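Local coordinates for protein glycogen synthase (Cyanobacterium sp. CLg1, PDB 6GNF) that belongs to the bacterial glycogen and starch synthase family and binds ADP and a glycan in a pocket of a two-domain glycosyltransferase, at residues E163-L177 and G189-N202. Numbering follows the deposited sequence.
Sequences ENTIFVCNDWHTSLL and GIFVNAKTVMLLHN. With AC1 (4,6-dideoxy-4-{[(1S,4R,5S,6S)-4,5,6-trihydroxy-3-(hydroxymethyl)cyclohex-2-en-1-yl]amino}-alpha-D-glucopyranose), chain D; GLC (alpha-D-glucopyranose), chain B; SO4 (sulfate ion), chain H.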
ATOM      1  N   GLU A 163      -9.927 -14.731  23.378  1.00 52.56           N
ATOM      2  CA  GLU A 163      -8.706 -14.100  23.868  1.00 52.38           C
ATOM      3  C   GLU A 163      -7.416 -14.642  23.269  1.00 52.33           C
ATOM      4  O   GLU A 163      -6.384 -14.003  23.409  1.00 53.58           O
ATOM      5  CB  GLU A 163      -8.655 -14.174  25.394  1.00 53.16           C
ATOM      6  CG  GLU A 163      -9.793 -13.401  26.043  1.00 54.48           C
ATOM      7  CD  GLU A 163      -9.694 -13.333  27.565  1.00 55.67           C
ATOM      8  OE1 GLU A 163      -8.646 -12.923  28.110  1.00 53.94           O
ATOM      9  OE2 GLU A 163     -10.670 -13.727  28.234  1.00 58.69           O
ATOM     10  N   ASN A 164      -7.462 -15.803  22.622  1.00 53.31           N
ATOM     11  CA  ASN A 164      -6.261 -16.367  22.002  1.00 55.61           C
ATOM     12  C   ASN A 164      -6.113 -15.879  20.585  1.00 54.42           C
ATOM     13  O   ASN A 164      -6.179 -16.665  19.631  1.00 52.10           O
ATOM     14  CB  ASN A 164      -6.280 -17.884  22.052  1.00 60.08           C
ATOM     15  CG  ASN A 164      -6.184 -18.400  23.472  1.00 63.64           C
ATOM     16  OD1 ASN A 164      -5.378 -17.919  24.267  1.00 70.04           O
ATOM     17  ND2 ASN A 164      -7.042 -19.337  23.812  1.00 65.70           N
ATOM     18  N   THR A 165      -5.871 -14.577  20.473  1.00 52.12           N
ATOM     19  CA  THR A 165      -5.949 -13.870  19.216  1.00 51.91           C
ATOM     20  C   THR A 165      -4.616 -13.230  18.869  1.00 50.11           C
ATOM     21  O   THR A 165      -3.919 -12.751  19.749  1.00 52.35           O
ATOM     22  CB  THR A 165      -7.042 -12.793  19.307  1.00 52.45           C
ATOM     23  OG1 THR A 165      -8.306 -13.456  19.438  1.00 53.67           O
ATOM     24  CG2 THR A 165      -7.043 -11.895  18.072  1.00 51.99           C
ATOM     25  N   ILE A 166      -4.275 -13.257  17.583  1.00 49.26           N
ATOM     26  CA  ILE A 166      -3.142 -12.524  17.046  1.00 48.48           C
ATOM     27  C   ILE A 166      -3.687 -11.280  16.352  1.00 47.00           C
ATOM     28  O   ILE A 166      -4.408 -11.385  15.360  1.00 45.80           O
ATOM     29  CB  ILE A 166      -2.357 -13.374  16.028  1.00 49.97           C
ATOM     30  CG1 ILE A 166      -1.761 -14.605  16.714  1.00 51.84           C
ATOM     31  CG2 ILE A 166      -1.237 -12.562  15.382  1.00 51.29           C
ATOM     32  CD1 ILE A 166      -1.217 -15.637  15.756  1.00 53.88           C
ATOM     33  N   PHE A 167      -3.324 -10.106  16.859  1.00 45.40           N
ATOM     34  CA  PHE A 167      -3.679  -8.849  16.222  1.00 44.17           C
ATOM     35  C   PHE A 167      -2.606  -8.469  15.200  1.00 44.74           C
ATOM     36  O   PHE A 167      -1.448  -8.284  15.560  1.00 46.49           O
ATOM     37  CB  PHE A 167      -3.794  -7.730  17.261  1.00 43.01           C
ATOM     38  CG  PHE A 167      -4.978  -7.865  18.179  1.00 42.49           C
ATOM     39  CD1 PHE A 167      -6.229  -7.400  17.795  1.00 42.51           C
ATOM     40  CD2 PHE A 167      -4.843  -8.445  19.432  1.00 42.03           C
ATOM     41  CE1 PHE A 167      -7.319  -7.521  18.636  1.00 43.48           C
ATOM     42  CE2 PHE A 167      -5.926  -8.568  20.276  1.00 42.31           C
ATOM     43  CZ  PHE A 167      -7.165  -8.100  19.880  1.00 43.59           C
ATOM     44  N   VAL A 168      -2.999  -8.321  13.937  1.00 45.00           N
ATOM     45  CA  VAL A 168      -2.092  -7.820  12.905  1.00 45.21           C
ATOM     46  C   VAL A 168      -2.383  -6.340  12.663  1.00 45.55           C
ATOM     47  O   VAL A 168      -3.439  -5.967  12.138  1.00 48.27           O
ATOM     48  CB  VAL A 168      -2.225  -8.613  11.594  1.00 45.28           C
ATOM     49  CG1 VAL A 168      -1.230  -8.109  10.560  1.00 46.14           C
ATOM     50  CG2 VAL A 168      -1.983 -10.094  11.842  1.00 45.31           C
ATOM     51  N   CYS A 169      -1.465  -5.498  13.127  1.00 45.76           N
ATOM     52  CA  CYS A 169      -1.581  -4.051  13.022  1.00 46.81           C
ATOM     53  C   CYS A 169      -0.893  -3.576  11.752  1.00 46.58           C
ATOM     54  O   CYS A 169       0.323  -3.701  11.614  1.00 48.28           O
ATOM     55  CB  CYS A 169      -0.920  -3.405  14.232  1.00 49.12           C
ATOM     56  SG  CYS A 169      -1.503  -4.131  15.786  1.00 52.64           S
ATOM     57  N   ASN A 170      -1.682  -3.022  10.840  1.00 44.35           N
ATOM     58  CA  ASN A 170      -1.170  -2.575   9.561  1.00 45.43           C
ATOM     59  C   ASN A 170      -0.810  -1.104   9.604  1.00 45.02           C
ATOM     60  O   ASN A 170      -1.652  -0.262   9.875  1.00 45.95           O
ATOM     61  CB  ASN A 170      -2.202  -2.853   8.470  1.00 44.14           C
ATOM     62  CG  ASN A 170      -2.369  -4.329   8.218  1.00 46.00           C
ATOM     63  OD1 ASN A 170      -1.625  -4.930   7.453  1.00 47.14           O
ATOM     64  ND2 ASN A 170      -3.344  -4.939   8.887  1.00 48.53           N
ATOM     65  N   ASP A 171       0.474  -0.812   9.409  1.00 45.60           N
ATOM     66  CA  ASP A 171       0.985   0.547   9.278  1.00 45.71           C
ATOM     67  C   ASP A 171       0.803   1.424  10.523  1.00 47.23           C
ATOM     68  O   ASP A 171       0.330   0.959  11.578  1.00 44.81           O
ATOM     69  CB  ASP A 171       0.404   1.231   8.030  1.00 49.93           C
ATOM     70  CG  ASP A 171       1.381   1.227   6.837  1.00 51.95           C
ATOM     71  OD1 ASP A 171       2.595   0.971   6.969  1.00 60.27           O
ATOM     72  OD2 ASP A 171       0.872   1.469   5.736  1.00 55.16           O
ATOM     73  N   TRP A 172       1.254   2.673  10.419  1.00 46.13           N
ATOM     74  CA  TRP A 172       1.330   3.546  11.579  1.00 48.39           C
ATOM     75  C   TRP A 172      -0.025   3.822  12.231  1.00 46.68           C
ATOM     76  O   TRP A 172      -0.084   4.057  13.433  1.00 46.44           O
ATOM     77  CB  TRP A 172       2.032   4.859  11.230  1.00 49.20           C
ATOM     78  CG  TRP A 172       1.243   5.766  10.356  1.00 50.37           C
ATOM     79  CD1 TRP A 172       1.296   5.841   8.995  1.00 53.17           C
ATOM     80  CD2 TRP A 172       0.284   6.744  10.774  1.00 51.47           C
ATOM     81  NE1 TRP A 172       0.421   6.800   8.536  1.00 52.14           N
ATOM     82  CE2 TRP A 172      -0.209   7.370   9.610  1.00 52.17           C
ATOM     83  CE3 TRP A 172      -0.207   7.150  12.014  1.00 51.43           C
ATOM     84  CZ2 TRP A 172      -1.160   8.386   9.658  1.00 51.82           C
ATOM     85  CZ3 TRP A 172      -1.158   8.153  12.057  1.00 51.27           C
ATOM     86  CH2 TRP A 172      -1.624   8.760  10.886  1.00 51.57           C
ATOM     87  N   HIS A 173      -1.102   3.784  11.448  1.00 45.58           N
ATOM     88  CA  HIS A 173      -2.440   4.155  11.943  1.00 46.31           C
ATOM     89  C   HIS A 173      -2.887   3.309  13.124  1.00 44.11           C
ATOM     90  O   HIS A 173      -3.649   3.772  13.977  1.00 41.19           O
ATOM     91  CB  HIS A 173      -3.508   4.021  10.853  1.00 47.94           C
ATOM     92  CG  HIS A 173      -3.098   4.573   9.525  1.00 50.88           C
ATOM     93  ND1 HIS A 173      -2.557   3.784   8.530  1.00 50.31           N
ATOM     94  CD2 HIS A 173      -3.154   5.832   9.028  1.00 52.23           C
ATOM     95  CE1 HIS A 173      -2.286   4.540   7.482  1.00 52.03           C
ATOM     96  NE2 HIS A 173      -2.637   5.785   7.758  1.00 52.56           N
ATOM     97  N   THR A 174      -2.462   2.050  13.124  1.00 43.87           N
ATOM     98  CA  THR A 174      -2.858   1.088  14.136  1.00 43.47           C
ATOM     99  C   THR A 174      -1.700   0.711  15.062  1.00 44.60           C
ATOM    100  O   THR A 174      -1.789  -0.269  15.814  1.00 46.27           O
ATOM    101  CB  THR A 174      -3.368  -0.196  13.465  1.00 43.68           C
ATOM    102  OG1 THR A 174      -2.295  -0.797  12.722  1.00 45.01           O
ATOM    103  CG2 THR A 174      -4.541   0.121  12.550  1.00 45.17           C
ATOM    104  N   SER A 175      -0.613   1.478  15.027  1.00 45.95           N
ATOM    105  CA  SER A 175       0.607   1.080  15.726  1.00 45.62           C
ATOM    106  C   SER A 175       0.570   1.302  17.240  1.00 46.37           C
ATOM    107  O   SER A 175       1.489   0.879  17.918  1.00 48.37           O
ATOM    108  CB  SER A 175       1.839   1.757  15.109  1.00 46.33           C
ATOM    109  OG  SER A 175       1.758   3.159  15.230  1.00 48.78           O
ATOM    110  N   LEU A 176      -0.462   1.970  17.757  1.00 48.07           N
ATOM    111  CA  LEU A 176      -0.649   2.092  19.212  1.00 48.10           C
ATOM    112  C   LEU A 176      -1.412   0.907  19.823  1.00 47.11           C
ATOM    113  O   LEU A 176      -1.469   0.757  21.038  1.00 49.61           O
ATOM    114  CB  LEU A 176      -1.390   3.377  19.570  1.00 46.30           C
ATOM    115  CG  LEU A 176      -0.756   4.709  19.188  1.00 48.15           C
ATOM    116  CD1 LEU A 176      -1.735   5.822  19.531  1.00 48.65           C
ATOM    117  CD2 LEU A 176       0.567   4.938  19.886  1.00 51.20           C
ATOM    118  N   LEU A 177      -1.999   0.056  18.998  1.00 46.56           N
ATOM    119  CA  LEU A 177      -2.778  -1.076  19.512  1.00 47.13           C
ATOM    120  C   LEU A 177      -2.013  -1.959  20.521  1.00 47.89           C
ATOM    121  O   LEU A 177      -2.588  -2.409  21.514  1.00 48.14           O
ATOM    122  CB  LEU A 177      -3.326  -1.920  18.357  1.00 46.26           C
ATOM    123  CG  LEU A 177      -4.197  -3.119  18.746  1.00 46.46           C
ATOM    124  CD1 LEU A 177      -5.293  -3.347  17.713  1.00 45.90           C
ATOM    125  CD2 LEU A 177      -3.357  -4.380  18.923  1.00 46.28           C
ATOM    126  N   GLY A 189      -5.420  -8.911  33.320  1.00 55.12           N
ATOM    127  CA  GLY A 189      -5.558 -10.331  33.012  1.00 55.28           C
ATOM    128  C   GLY A 189      -6.457 -10.704  31.844  1.00 54.95           C
ATOM    129  O   GLY A 189      -6.865 -11.851  31.743  1.00 56.67           O
ATOM    130  N   ILE A 190      -6.721  -9.769  30.936  1.00 54.42           N
ATOM    131  CA  ILE A 190      -7.466 -10.065  29.709  1.00 52.50           C
ATOM    132  C   ILE A 190      -6.477 -10.104  28.549  1.00 51.38           C
ATOM    133  O   ILE A 190      -5.520  -9.344  28.520  1.00 54.01           O
ATOM    134  CB  ILE A 190      -8.539  -9.000  29.433  1.00 51.12           C
ATOM    135  CG1 ILE A 190      -9.429  -8.816  30.661  1.00 50.60           C
ATOM    136  CG2 ILE A 190      -9.410  -9.394  28.249  1.00 49.31           C
ATOM    137  CD1 ILE A 190     -10.334  -7.607  30.574  1.00 50.07           C
ATOM    138  N   PHE A 191      -6.723 -10.975  27.576  1.00 50.13           N
ATOM    139  CA  PHE A 191      -5.830 -11.141  26.425  1.00 48.18           C
ATOM    140  C   PHE A 191      -4.416 -11.508  26.853  1.00 49.98           C
ATOM    141  O   PHE A 191      -3.446 -11.137  26.189  1.00 47.93           O
ATOM    142  CB  PHE A 191      -5.753  -9.858  25.568  1.00 44.78           C
ATOM    143  CG  PHE A 191      -6.947  -9.622  24.681  1.00 43.30           C
ATOM    144  CD1 PHE A 191      -7.398 -10.599  23.812  1.00 43.53           C
ATOM    145  CD2 PHE A 191      -7.586  -8.389  24.681  1.00 42.48           C
ATOM    146  CE1 PHE A 191      -8.484 -10.362  22.982  1.00 43.43           C
ATOM    147  CE2 PHE A 191      -8.668  -8.150  23.851  1.00 40.24           C
ATOM    148  CZ  PHE A 191      -9.117  -9.136  23.000  1.00 40.83           C
ATOM    149  N   VAL A 192      -4.287 -12.228  27.958  1.00 52.68           N
ATOM    150  CA  VAL A 192      -2.966 -12.480  28.525  1.00 55.62           C
ATOM    151  C   VAL A 192      -2.064 -13.231  27.545  1.00 54.73           C
ATOM    152  O   VAL A 192      -0.853 -13.070  27.594  1.00 56.65           O
ATOM    153  CB  VAL A 192      -3.060 -13.216  29.885  1.00 60.71           C
ATOM    154  CG1 VAL A 192      -3.567 -14.636  29.704  1.00 64.58           C
ATOM    155  CG2 VAL A 192      -1.709 -13.222  30.587  1.00 62.24           C
ATOM    156  N   ASN A 193      -2.658 -14.054  26.680  1.00 55.42           N
ATOM    157  CA  ASN A 193      -1.918 -14.813  25.664  1.00 55.34           C
ATOM    158  C   ASN A 193      -2.056 -14.280  24.244  1.00 54.01           C
ATOM    159  O   ASN A 193      -1.507 -14.869  23.321  1.00 52.63           O
ATOM    160  CB  ASN A 193      -2.352 -16.277  25.677  1.00 57.63           C
ATOM    161  CG  ASN A 193      -2.034 -16.957  26.986  1.00 59.11           C
ATOM    162  OD1 ASN A 193      -2.915 -17.476  27.659  1.00 61.19           O
ATOM    163  ND2 ASN A 193      -0.765 -16.941  27.362  1.00 60.46           N
ATOM    164  N   ALA A 194      -2.751 -13.163  24.067  1.00 51.11           N
ATOM    165  CA  ALA A 194      -2.855 -12.548  22.758  1.00 50.74           C
ATOM    166  C   ALA A 194      -1.489 -12.060  22.297  1.00 50.17           C
ATOM    167  O   ALA A 194      -0.638 -11.727  23.112  1.00 52.39           O
ATOM    168  CB  ALA A 194      -3.839 -11.396  22.791  1.00 48.97           C
ATOM    169  N   LYS A 195      -1.290 -12.035  20.982  1.00 52.05           N
ATOM    170  CA  LYS A 195      -0.040 -11.570  20.379  1.00 51.32           C
ATOM    171  C   LYS A 195      -0.312 -10.426  19.412  1.00 49.26           C
ATOM    172  O   LYS A 195      -1.413 -10.325  18.853  1.00 46.43           O
ATOM    173  CB  LYS A 195       0.645 -12.712  19.635  1.00 53.06           C
ATOM    174  CG  LYS A 195       0.943 -13.931  20.490  1.00 55.51           C
ATOM    175  CD  LYS A 195       1.989 -13.636  21.556  1.00 57.47           C
ATOM    176  CE  LYS A 195       2.079 -14.774  22.558  1.00 60.64           C
ATOM    177  NZ  LYS A 195       3.241 -14.595  23.462  1.00 63.16           N
ATOM    178  N   THR A 196       0.682  -9.563  19.221  1.00 47.69           N
ATOM    179  CA  THR A 196       0.566  -8.503  18.235  1.00 48.26           C
ATOM    180  C   THR A 196       1.681  -8.607  17.214  1.00 51.00           C
ATOM    181  O   THR A 196       2.836  -8.875  17.558  1.00 54.64           O
ATOM    182  CB  THR A 196       0.623  -7.104  18.865  1.00 46.30           C
ATOM    183  OG1 THR A 196       1.857  -6.950  19.555  1.00 46.23           O
ATOM    184  CG2 THR A 196      -0.502  -6.920  19.840  1.00 46.54           C
ATOM    185  N   VAL A 197       1.317  -8.363  15.964  1.00 49.58           N
ATOM    186  CA  VAL A 197       2.266  -8.320  14.878  1.00 51.20           C
ATOM    187  C   VAL A 197       2.132  -6.963  14.204  1.00 50.46           C
ATOM    188  O   VAL A 197       1.041  -6.586  13.783  1.00 48.08           O
ATOM    189  CB  VAL A 197       2.001  -9.449  13.867  1.00 52.34           C
ATOM    190  CG1 VAL A 197       2.843  -9.270  12.611  1.00 53.20           C
ATOM    191  CG2 VAL A 197       2.289 -10.795  14.504  1.00 54.37           C
ATOM    192  N   MET A 198       3.254  -6.264  14.086  1.00 52.61           N
ATOM    193  CA  MET A 198       3.309  -4.992  13.404  1.00 53.40           C
ATOM    194  C   MET A 198       3.633  -5.307  11.944  1.00 52.84           C
ATOM    195  O   MET A 198       4.701  -5.827  11.643  1.00 56.54           O
ATOM    196  CB  MET A 198       4.403  -4.136  14.051  1.00 58.40           C
ATOM    197  CG  MET A 198       4.296  -2.647  13.824  1.00 63.42           C
ATOM    198  SD  MET A 198       2.799  -1.966  14.573  1.00 73.15           S
ATOM    199  CE  MET A 198       2.141  -1.178  13.096  1.00 72.05           C
ATOM    200  N   LEU A 199       2.670  -5.101  11.053  1.00 51.17           N
ATOM    201  CA  LEU A 199       2.899  -5.308   9.626  1.00 49.19           C
ATOM    202  C   LEU A 199       3.100  -3.971   8.959  1.00 48.16           C
ATOM    203  O   LEU A 199       2.168  -3.182   8.824  1.00 46.11           O
ATOM    204  CB  LEU A 199       1.743  -6.063   8.976  1.00 50.19           C
ATOM    205  CG  LEU A 199       1.892  -6.381   7.480  1.00 50.61           C
ATOM    206  CD1 LEU A 199       3.228  -7.051   7.181  1.00 51.92           C
ATOM    207  CD2 LEU A 199       0.754  -7.261   6.993  1.00 49.91           C
ATOM    208  N   LEU A 200       4.335  -3.729   8.531  1.00 50.16           N
ATOM    209  CA  LEU A 200       4.725  -2.457   7.958  1.00 52.66           C
ATOM    210  C   LEU A 200       4.584  -2.503   6.445  1.00 53.19           C
ATOM    211  O   LEU A 200       5.137  -3.397   5.795  1.00 52.78           O
ATOM    212  CB  LEU A 200       6.174  -2.148   8.335  1.00 55.97           C
ATOM    213  CG  LEU A 200       6.812  -0.948   7.635  1.00 60.64           C
ATOM    214  CD1 LEU A 200       6.174   0.351   8.111  1.00 62.29           C
ATOM    215  CD2 LEU A 200       8.319  -0.938   7.864  1.00 62.95           C
ATOM    216  N   HIS A 201       3.819  -1.567   5.890  1.00 53.46           N
ATOM    217  CA  HIS A 201       3.668  -1.454   4.438  1.00 53.11           C
ATOM    218  C   HIS A 201       4.473  -0.311   3.849  1.00 54.53           C
ATOM    219  O   HIS A 201       4.794  -0.357   2.678  1.00 54.99           O
ATOM    220  CB  HIS A 201       2.201  -1.276   4.054  1.00 51.47           C
ATOM    221  CG  HIS A 201       1.326  -2.403   4.494  1.00 52.53           C
ATOM    222  ND1 HIS A 201       0.909  -3.393   3.638  1.00 52.63           N
ATOM    223  CD2 HIS A 201       0.794  -2.701   5.706  1.00 51.68           C
ATOM    224  CE1 HIS A 201       0.160  -4.252   4.301  1.00 53.18           C
ATOM    225  NE2 HIS A 201       0.066  -3.851   5.557  1.00 50.22           N
ATOM    226  N   ASN A 202       4.758   0.716   4.651  1.00 57.41           N
ATOM    227  CA  ASN A 202       5.476   1.897   4.181  1.00 60.18           C
ATOM    228  C   ASN A 202       6.077   2.689   5.332  1.00 59.40           C
ATOM    229  O   ASN A 202       5.335   3.265   6.137  1.00 59.93           O
ATOM    230  CB  ASN A 202       4.539   2.809   3.383  1.00 62.26           C
ATOM    231  CG  ASN A 202       5.296   3.762   2.455  1.00 68.91           C
ATOM    232  OD1 ASN A 202       6.347   4.310   2.801  1.00 68.99           O
ATOM    233  ND2 ASN A 202       4.775   3.948   1.273  1.00 72.90           N
TER
HETATM  234  C1  AC1 D   3      -1.222   4.329   2.590  1.00 62.34           C
HETATM  235  O2  AC1 D   3      -0.213   3.445   4.623  1.00 58.64           O
HETATM  236  C2  AC1 D   3      -0.532   3.135   3.251  1.00 61.16           C
HETATM  237  C4A AC1 D   3       3.155  -1.672  -0.908  1.00 50.53           C
HETATM  238  C3  AC1 D   3       0.724   2.710   2.487  1.00 59.84           C
HETATM  239  O3  AC1 D   3       1.181   1.489   3.075  1.00 59.98           O
HETATM  240  C4  AC1 D   3       0.444   2.534   0.977  1.00 59.69           C
HETATM  241  N4A AC1 D   3       1.616   2.114   0.173  1.00 53.32           N
HETATM  242  C5  AC1 D   3      -0.148   3.860   0.476  1.00 60.63           C
HETATM  243  O5  AC1 D   3      -1.368   4.134   1.176  1.00 64.51           O
HETATM  244  C6  AC1 D   3      -0.467   3.853  -1.010  1.00 63.55           C
HETATM  245  C1B AC1 D   3       2.421   0.911   0.398  1.00 49.71           C
HETATM  246  C2B AC1 D   3       3.650   0.757  -0.546  1.00 51.61           C
HETATM  247  O2B AC1 D   3       3.886   1.894  -1.371  1.00 50.03           O
HETATM  248  C3B AC1 D   3       3.602  -0.385  -1.536  1.00 48.80           C
HETATM  249  O3B AC1 D   3       4.912  -0.604  -2.059  1.00 51.50           O
HETATM  250  O4  AC1 D   3       2.957  -2.596  -1.983  1.00 51.99           O
HETATM  251  C5B AC1 D   3       1.880  -1.474  -0.130  1.00 47.20           C
HETATM  252  C7B AC1 D   3       1.538  -0.313   0.404  1.00 47.15           C
HETATM  253  C6B AC1 D   3       0.989  -2.656   0.086  1.00 44.05           C
HETATM  254  O6B AC1 D   3       1.766  -3.640   0.773  1.00 46.47           O
HETATM  255  C1  GLC B   2      -1.447   9.438   3.960  1.00 63.66           C
HETATM  256  C2  GLC B   2      -1.441   8.350   5.045  1.00 61.89           C
HETATM  257  C3  GLC B   2      -0.647   7.142   4.554  1.00 61.77           C
HETATM  258  C4  GLC B   2      -1.219   6.647   3.228  1.00 61.78           C
HETATM  259  C5  GLC B   2      -1.148   7.791   2.208  1.00 61.14           C
HETATM  260  C6  GLC B   2      -1.623   7.405   0.799  1.00 60.16           C
HETATM  261  O2  GLC B   2      -0.847   8.830   6.256  1.00 56.57           O
HETATM  262  O3  GLC B   2      -0.647   6.090   5.518  1.00 56.20           O
HETATM  263  O4  GLC B   2      -0.452   5.509   2.818  1.00 59.14           O
HETATM  264  O5  GLC B   2      -1.913   8.901   2.708  1.00 62.57           O
HETATM  265  O6  GLC B   2      -3.003   7.006   0.781  1.00 61.92           O
HETATM  266  S   SO4 H 604      -9.384 -20.913  21.070  1.00117.82           S
HETATM  267  O1  SO4 H 604      -9.357 -19.733  21.961  1.00117.48           O
HETATM  268  O2  SO4 H 604      -8.015 -21.480  20.981  1.00112.57           O
HETATM  269  O3  SO4 H 604      -9.849 -20.528  19.715  1.00110.47           O
HETATM  270  O4  SO4 H 604     -10.328 -21.903  21.645  1.00122.28           O
HETATM  271  O   HOH W   1      -5.187 -14.538  26.158  1.00 58.01           O
HETATM  272  O   HOH W   2      -6.436 -13.785  29.046  1.00 58.62           O
HETATM  273  O   HOH W   3       3.248   3.330   8.360  1.00 49.35           O
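Asp171 and His201 meet just past the C-terminal ends of two neighbouring parallel strands, 166-170 and 195-200. The strands belong to a beta-alpha-beta unit whose connecting helix is 177-186, part of the Rossmann-like domain that carries the starch synthase catalytic family sequence. Six backbone bonds, from Lys195 N to Thr165 O through to Asp171 N to Leu199 O, hold the pair in register.

Beyond them the loops form part of the glycan pocket. The carboxylate of Asp171 divides its work: OD1 receives Asn202 N on its syn lone pair and, 3.0 Å away, His201 N from above the carboxylate plane, while OD2 accepts hydrogen bonds from O2 and O3 of AC1. Two backbone N-H groups grip OD1, consistent with their holding OD2 toward AC1.

Followed outward, His201 has CB 3.5 Å from Asp171 OD2 and close to AC1 O3. CG sits beside the backbone N (chi1 -60°), nearest AC1 O6B. ND1 shares a hydrogen bond with AC1 O6B at 3.0 Å; across CE1, NE2 donates in the ring plane to a lone pair of Asn170 OD1, 2.8 Å away. CD2 and CE1 flank that oxygen, and CD2 also nears Asn170 CB. Held at both nitrogens, the ring has its rotation fixed. Asn170 is itself anchored through ND2 to Val27 O on the adjoining strand.

On the face opposite Asn170, Met198 bends at chi2 and chi3 to set CE beside Asp171 O (3.2 Å) and Ser175 CB. At the N-terminal end, the edge of Phe167 points at the face of Phe191 in a T-shaped stack, planes 82° apart. Farther out, Glu163 reaches along an extended chain to the turn at 191-194, where OE1 takes the N-H of Phe191 at 2.8 Å on its anti side.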